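PDB 3A79: toll-like receptor 6, Variable lymphocyte receptor B, which probably takes part in innate recognition of diacylated lipopeptides, its Toll-like receptor 6 ectodomain being joined here to a lymphocyte-receptor fragment as an engineered fusion. Local coordinates for residues R276-L281 against T302-L307; N387-F392 against S411-N416. All coordinates share one frame; numbering follows the deposited sequence.

Contact 1: residues R276-L281 against T302-L307; sequences RPVEYL and TALKSL. With NAG (2-acetamido-2-deoxy-beta-D-glucopyranose), chain E.
In the leucine-rich-repeat solenoid of the Toll-like receptor 6 part, neighbouring turns meet along strands 278-288 and 306-314, and Tyr-280 pairs with Ser-306 and Leu-281 with Leu-307 as parallel bridges. One carbonyl takes two donors: Glu-279 O accepts Lys-305 N at 2.7 Å, in the carbonyl plane and on a lone pair, while Ser-306 N reaches the same oxygen at 3.2 Å, more nearly end-on. The ladder continues with Leu-281 N donating to Ser-306 O at 2.8 Å (N-H...O angle 163°). As in other solenoids of this family, the alternation of strand residues separates a polar face from the leucine-lined interior. On the polar side, C6 of a sugar from a protein-linked glycan sits 3.2 Å above the centre of the Tyr-280 ring. Lys-305, extended with CG opposite its own N (chi1 178°), runs alongside that tyrosine, and its NZ makes a weak 3.0 Å hydrogen bond to Tyr-280 OH. Inside, Leu-281 CG meets Leu-307 CD1 at 3.6 Å, the two side chains lying side by side, and Leu-304 CD2 fills in against Leu-281 CB at 4.0 Å. Phe-273 and Phe-270 of helix 263-273 cover this apolar side.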
loop_
_atom_site.group_PDB
_atom_site.type_symbol
_atom_site.label_atom_id
_atom_site.label_comp_id
_atom_site.label_asym_id
_atom_site.label_seq_id
_atom_site.Cartn_x
_atom_site.Cartn_y
_atom_site.Cartn_z
ATOM N N ARG B 276 -5.400 38.492 6.063
ATOM C CA ARG B 276 -4.304 39.254 5.493
ATOM C C ARG B 276 -4.145 39.035 3.986
ATOM O O ARG B 276 -4.753 38.122 3.415
ATOM C CB ARG B 276 -3.028 38.945 6.282
ATOM C CG ARG B 276 -3.284 39.057 7.779
ATOM C CD ARG B 276 -2.027 39.097 8.613
ATOM N NE ARG B 276 -2.191 39.942 9.796
ATOM C CZ ARG B 276 -1.583 41.115 9.956
ATOM N NH1 ARG B 276 -0.767 41.572 9.020
ATOM N NH2 ARG B 276 -1.781 41.833 11.053
ATOM N N PRO B 277 -3.355 39.906 3.333
ATOM C CA PRO B 277 -3.093 39.910 1.886
ATOM C C PRO B 277 -2.114 38.842 1.438
ATOM O O PRO B 277 -1.113 39.174 0.813
ATOM C CB PRO B 277 -2.452 41.280 1.649
ATOM C CG PRO B 277 -2.790 42.088 2.861
ATOM C CD PRO B 277 -2.818 41.113 3.977
ATOM N N VAL B 278 -2.392 37.582 1.738
ATOM C CA VAL B 278 -1.520 36.510 1.288
ATOM C C VAL B 278 -2.248 35.631 0.273
ATOM O O VAL B 278 -3.264 35.006 0.595
ATOM C CB VAL B 278 -0.998 35.677 2.472
ATOM C CG1 VAL B 278 -0.131 34.540 1.974
ATOM C CG2 VAL B 278 -0.217 36.562 3.434
ATOM N N GLU B 279 -1.729 35.611 -0.956
ATOM C CA GLU B 279 -2.341 34.880 -2.068
ATOM C C GLU B 279 -1.924 33.411 -2.082
ATOM O O GLU B 279 -2.761 32.517 -2.185
ATOM C CB GLU B 279 -1.991 35.540 -3.410
ATOM C CG GLU B 279 -2.910 35.133 -4.561
ATOM C CD GLU B 279 -2.451 35.660 -5.916
ATOM O OE1 GLU B 279 -1.237 35.935 -6.090
ATOM O OE2 GLU B 279 -3.316 35.785 -6.814
ATOM N N TYR B 280 -0.623 33.166 -1.990
ATOM C CA TYR B 280 -0.130 31.804 -1.878
ATOM C C TYR B 280 0.603 31.580 -0.557
ATOM O O TYR B 280 1.544 32.293 -0.229
ATOM C CB TYR B 280 0.772 31.462 -3.057
ATOM C CG TYR B 280 0.046 31.375 -4.374
ATOM C CD1 TYR B 280 -0.384 32.523 -5.016
ATOM C CD2 TYR B 280 -0.200 30.147 -4.986
ATOM C CE1 TYR B 280 -1.046 32.462 -6.231
ATOM C CE2 TYR B 280 -0.866 30.075 -6.207
ATOM C CZ TYR B 280 -1.284 31.246 -6.824
ATOM O OH TYR B 280 -1.947 31.228 -8.035
ATOM N N LEU B 281 0.153 30.584 0.199
ATOM C CA LEU B 281 0.796 30.191 1.446
ATOM C C LEU B 281 1.444 28.822 1.296
ATOM O O LEU B 281 0.784 27.867 0.893
ATOM C CB LEU B 281 -0.236 30.142 2.562
ATOM C CG LEU B 281 0.324 29.793 3.927
ATOM C CD1 LEU B 281 1.526 30.665 4.196
ATOM C CD2 LEU B 281 -0.739 30.022 4.959
ATOM N N THR B 302 -11.282 35.550 2.149
ATOM C CA THR B 302 -9.826 35.592 2.244
ATOM C C THR B 302 -9.183 35.879 0.896
ATOM O O THR B 302 -9.779 35.631 -0.145
ATOM C CB THR B 302 -9.262 34.264 2.775
ATOM O OG1 THR B 302 -7.830 34.280 2.698
ATOM C CG2 THR B 302 -9.788 33.102 1.950
ATOM N N ALA B 303 -7.964 36.403 0.919
ATOM C CA ALA B 303 -7.220 36.612 -0.312
ATOM C C ALA B 303 -6.566 35.311 -0.800
ATOM O O ALA B 303 -6.234 35.171 -1.986
ATOM C CB ALA B 303 -6.180 37.701 -0.122
ATOM N N LEU B 304 -6.393 34.366 0.124
ATOM C CA LEU B 304 -5.770 33.084 -0.169
ATOM C C LEU B 304 -6.323 32.380 -1.396
ATOM O O LEU B 304 -7.511 32.078 -1.485
ATOM C CB LEU B 304 -5.903 32.142 1.023
ATOM C CG LEU B 304 -4.683 31.982 1.922
ATOM C CD1 LEU B 304 -4.781 30.670 2.659
ATOM C CD2 LEU B 304 -3.411 32.022 1.113
ATOM N N LYS B 305 -5.437 32.093 -2.334
ATOM C CA LYS B 305 -5.784 31.254 -3.464
ATOM C C LYS B 305 -5.302 29.827 -3.214
ATOM O O LYS B 305 -5.935 28.872 -3.671
ATOM C CB LYS B 305 -5.171 31.816 -4.748
ATOM C CG LYS B 305 -5.431 30.990 -5.997
ATOM C CD LYS B 305 -4.996 31.763 -7.244
ATOM C CE LYS B 305 -5.009 30.903 -8.506
ATOM N NZ LYS B 305 -4.445 31.668 -9.653
ATOM N N SER B 306 -4.207 29.683 -2.463
ATOM C CA SER B 306 -3.527 28.388 -2.360
ATOM C C SER B 306 -2.784 28.095 -1.068
ATOM O O SER B 306 -1.811 28.764 -0.747
ATOM C CB SER B 306 -2.521 28.221 -3.507
ATOM O OG SER B 306 -1.385 27.485 -3.069
ATOM N N LEU B 307 -3.211 27.053 -0.363
ATOM C CA LEU B 307 -2.388 26.448 0.682
ATOM C C LEU B 307 -1.622 25.260 0.108
ATOM O O LEU B 307 -2.158 24.464 -0.666
ATOM C CB LEU B 307 -3.238 25.994 1.863
ATOM C CG LEU B 307 -2.421 25.547 3.070
ATOM C CD1 LEU B 307 -1.441 26.635 3.451
ATOM C CD2 LEU B 307 -3.344 25.221 4.229
HETATM C C1 NAG E . 3.286 34.097 -5.851
HETATM C C2 NAG E . 4.297 34.650 -6.874
HETATM C C3 NAG E . 4.220 34.142 -8.320
HETATM C C4 NAG E . 3.432 32.858 -8.539
HETATM C C5 NAG E . 2.318 32.647 -7.533
HETATM C C6 NAG E . 1.950 31.180 -7.622
HETATM C C7 NAG E . 3.176 36.858 -6.629
HETATM C C8 NAG E . 1.837 36.526 -7.240
HETATM N N2 NAG E . 4.227 36.106 -6.964
HETATM O O3 NAG E . 5.538 33.928 -8.779
HETATM O O4 NAG E . 2.912 32.838 -9.858
HETATM O O5 NAG E . 2.749 32.842 -6.206
HETATM O O6 NAG E . 3.128 30.433 -7.387
HETATM O O7 NAG E . 3.304 37.807 -5.855
#

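Contact 2: residues N387-F392 against S411-N416; sequences NGLKNF and SLNSLN. With NAG (2-acetamido-2-deoxy-beta-D-glucopyranose), chain I.
Asn-387 faces Asn-413 of the next turn: its carbonyl O receives a CA-H...O contact from Asn-413 CA at 3.4 Å, and Asn-413 CG lies 3.6 Å from the same oxygen. The Asn-413 side chain, CG beside its own backbone N (chi1 -77°), points at the backbone bend formed by Asn-387, Gly-388 and Leu-389. Replacing it with an alanine would probably leave the backbone polar groups of that bend without the amide now lying against them. The side chains of Leu-389 and Asn-413 pass each other at a slant, and Leu-389 O accepts a bent hydrogen bond from Ser-414 N at 3.2 Å (N-H...O angle 138°). Asn-387 and Leu-389, like Asn-413 and Leu-415, occupy the asparagine and final leucine of the LxxLxLxxNxL leucine-rich repeat, here in the Toll-like receptor 6 part, so like positions stack between successive coils. Accordingly Leu-389 CB packs on Leu-415 CD2 at 4.1 Å. Lys-390 O meets Leu-415 CA at 3.1 Å in a CA-H...O contact and takes a weak hydrogen bond from Asn-416 N, while Lys-390 NZ forms a salt bridge with an acidic side chain of another protein chain. Last comes Phe-392, whose CB lies 4.2 Å from Leu-415 CD2, with Leu-415 CD1 at the edge of its ring.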
loop_
_atom_site.group_PDB
_atom_site.type_symbol
_atom_site.label_atom_id
_atom_site.label_comp_id
_atom_site.label_asym_id
_atom_site.label_seq_id
_atom_site.Cartn_x
_atom_site.Cartn_y
_atom_site.Cartn_z
ATOM N N ASN B 387 -0.347 6.890 -3.007
ATOM C CA ASN B 387 -1.085 6.532 -1.802
ATOM C C ASN B 387 -1.445 5.042 -1.755
ATOM O O ASN B 387 -0.815 4.226 -2.434
ATOM C CB ASN B 387 -2.325 7.416 -1.666
ATOM C CG ASN B 387 -1.972 8.867 -1.379
ATOM O OD1 ASN B 387 -1.909 9.701 -2.290
ATOM N ND2 ASN B 387 -1.720 9.170 -0.113
ATOM N N GLY B 388 -2.449 4.685 -0.960
ATOM C CA GLY B 388 -2.825 3.290 -0.803
ATOM C C GLY B 388 -4.182 2.915 -1.365
ATOM O O GLY B 388 -4.856 2.056 -0.806
ATOM N N LEU B 389 -4.600 3.543 -2.463
ATOM C CA LEU B 389 -5.917 3.252 -3.036
ATOM C C LEU B 389 -5.999 1.827 -3.567
ATOM O O LEU B 389 -5.291 1.475 -4.506
ATOM C CB LEU B 389 -6.255 4.224 -4.168
ATOM C CG LEU B 389 -6.323 5.713 -3.865
ATOM C CD1 LEU B 389 -7.145 6.435 -4.927
ATOM C CD2 LEU B 389 -6.922 5.906 -2.507
ATOM N N LYS B 390 -6.878 1.010 -2.989
ATOM C CA LYS B 390 -6.938 -0.411 -3.356
ATOM C C LYS B 390 -7.887 -0.698 -4.520
ATOM O O LYS B 390 -7.463 -1.161 -5.578
ATOM C CB LYS B 390 -7.359 -1.259 -2.151
ATOM C CG LYS B 390 -6.453 -2.444 -1.833
ATOM C CD LYS B 390 -5.373 -2.049 -0.820
ATOM C CE LYS B 390 -4.900 -3.253 -0.029
ATOM N NZ LYS B 390 -4.480 -4.399 -0.916
ATOM N N ASN B 391 -9.170 -0.412 -4.315
ATOM C CA ASN B 391 -10.227 -0.881 -5.197
ATOM C C ASN B 391 -10.632 0.050 -6.346
ATOM O O ASN B 391 -11.505 0.897 -6.190
ATOM C CB ASN B 391 -11.458 -1.243 -4.360
ATOM C CG ASN B 391 -12.580 -1.834 -5.195
ATOM O OD1 ASN B 391 -13.588 -2.284 -4.663
ATOM N ND2 ASN B 391 -12.404 -1.847 -6.506
ATOM N N PHE B 392 -10.035 -0.157 -7.514
ATOM C CA PHE B 392 -10.350 0.624 -8.715
ATOM C C PHE B 392 -11.825 1.004 -8.899
ATOM O O PHE B 392 -12.133 2.047 -9.468
ATOM C CB PHE B 392 -9.848 -0.108 -9.961
ATOM C CG PHE B 392 -10.268 0.526 -11.257
ATOM C CD1 PHE B 392 -9.473 1.488 -11.863
ATOM C CD2 PHE B 392 -11.450 0.145 -11.884
ATOM C CE1 PHE B 392 -9.853 2.065 -13.069
ATOM C CE2 PHE B 392 -11.834 0.718 -13.085
ATOM C CZ PHE B 392 -11.036 1.676 -13.679
ATOM N N SER B 411 -2.461 7.543 -9.822
ATOM C CA SER B 411 -1.321 6.694 -10.162
ATOM C C SER B 411 -0.479 6.324 -8.941
ATOM O O SER B 411 -0.702 6.820 -7.842
ATOM C CB SER B 411 -0.437 7.372 -11.207
ATOM O OG SER B 411 0.559 8.166 -10.593
ATOM N N LEU B 412 0.491 5.446 -9.148
ATOM C CA LEU B 412 1.371 4.998 -8.082
ATOM C C LEU B 412 0.667 4.621 -6.774
ATOM O O LEU B 412 1.242 4.742 -5.689
ATOM C CB LEU B 412 2.514 5.997 -7.864
ATOM C CG LEU B 412 3.719 5.674 -8.768
ATOM C CD1 LEU B 412 4.560 6.890 -9.119
ATOM C CD2 LEU B 412 4.582 4.565 -8.168
ATOM N N ASN B 413 -0.568 4.142 -6.886
ATOM C CA ASN B 413 -1.242 3.511 -5.751
ATOM C C ASN B 413 -1.136 1.975 -5.808
ATOM O O ASN B 413 -0.155 1.436 -6.328
ATOM C CB ASN B 413 -2.702 3.957 -5.676
ATOM C CG ASN B 413 -2.860 5.357 -5.108
ATOM O OD1 ASN B 413 -2.596 6.352 -5.782
ATOM N ND2 ASN B 413 -3.309 5.439 -3.863
ATOM N N SER B 414 -2.147 1.280 -5.283
ATOM C CA SER B 414 -2.179 -0.185 -5.285
ATOM C C SER B 414 -3.479 -0.717 -5.876
ATOM O O SER B 414 -4.058 -1.685 -5.367
ATOM C CB SER B 414 -2.031 -0.734 -3.866
ATOM O OG SER B 414 -0.972 -0.095 -3.178
ATOM N N LEU B 415 -3.930 -0.083 -6.950
ATOM C CA LEU B 415 -5.204 -0.428 -7.574
ATOM C C LEU B 415 -5.262 -1.812 -8.274
ATOM O O LEU B 415 -4.251 -2.360 -8.729
ATOM C CB LEU B 415 -5.593 0.661 -8.575
ATOM C CG LEU B 415 -6.036 2.015 -8.051
ATOM C CD1 LEU B 415 -6.191 2.995 -9.217
ATOM C CD2 LEU B 415 -7.333 1.853 -7.282
ATOM N N ASN B 416 -6.471 -2.355 -8.367
ATOM C CA ASN B 416 -6.704 -3.582 -9.101
ATOM C C ASN B 416 -8.181 -3.804 -9.390
ATOM O O ASN B 416 -9.046 -3.555 -8.544
ATOM C CB ASN B 416 -6.114 -4.777 -8.362
ATOM C CG ASN B 416 -6.838 -5.087 -7.074
ATOM O OD1 ASN B 416 -6.417 -4.653 -6.006
ATOM N ND2 ASN B 416 -7.923 -5.850 -7.164
HETATM C C1 NAG I . 0.539 10.365 -14.953
HETATM C C2 NAG I . 1.249 11.077 -16.108
HETATM C C3 NAG I . 2.708 10.698 -16.356
HETATM C C4 NAG I . 3.478 10.215 -15.128
HETATM C C5 NAG I . 2.660 9.414 -14.115
HETATM C C6 NAG I . 3.417 9.431 -12.781
HETATM C C7 NAG I . 0.325 11.728 -18.266
HETATM C C8 NAG I . 0.424 11.252 -19.691
HETATM N N2 NAG I . 0.499 10.809 -17.323
HETATM O O3 NAG I . 3.355 11.840 -16.891
HETATM O O4 NAG I . 4.536 9.391 -15.589
HETATM O O5 NAG I . 1.346 9.899 -13.882
HETATM O O6 NAG I . 2.967 8.432 -11.888
HETATM O O7 NAG I . 0.101 12.908 -17.998
#

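From the N terminus, contact 1 comes first: 276-281 and 302-307 close a loop of 20 residues that carries the rest of strand 278-288 and the return to strand 306-314. The chain then passes through strands 335-339, 357-359 and 381-383 before contact 2 joins 387-392 to 411-416, closing 18 residues that include helix 394-397 and strand 407-409. One loop closes before the other opens, so the two neither nest nor cross. The centres of contact 1 and contact 2 lie about 32 Å apart, and the nearest atoms of contact 1 and contact 2 about 15 Å apart. Contact 1 ties turns along paired strands, contact 2 ties turns in the loops leaving strands, both within one solenoid.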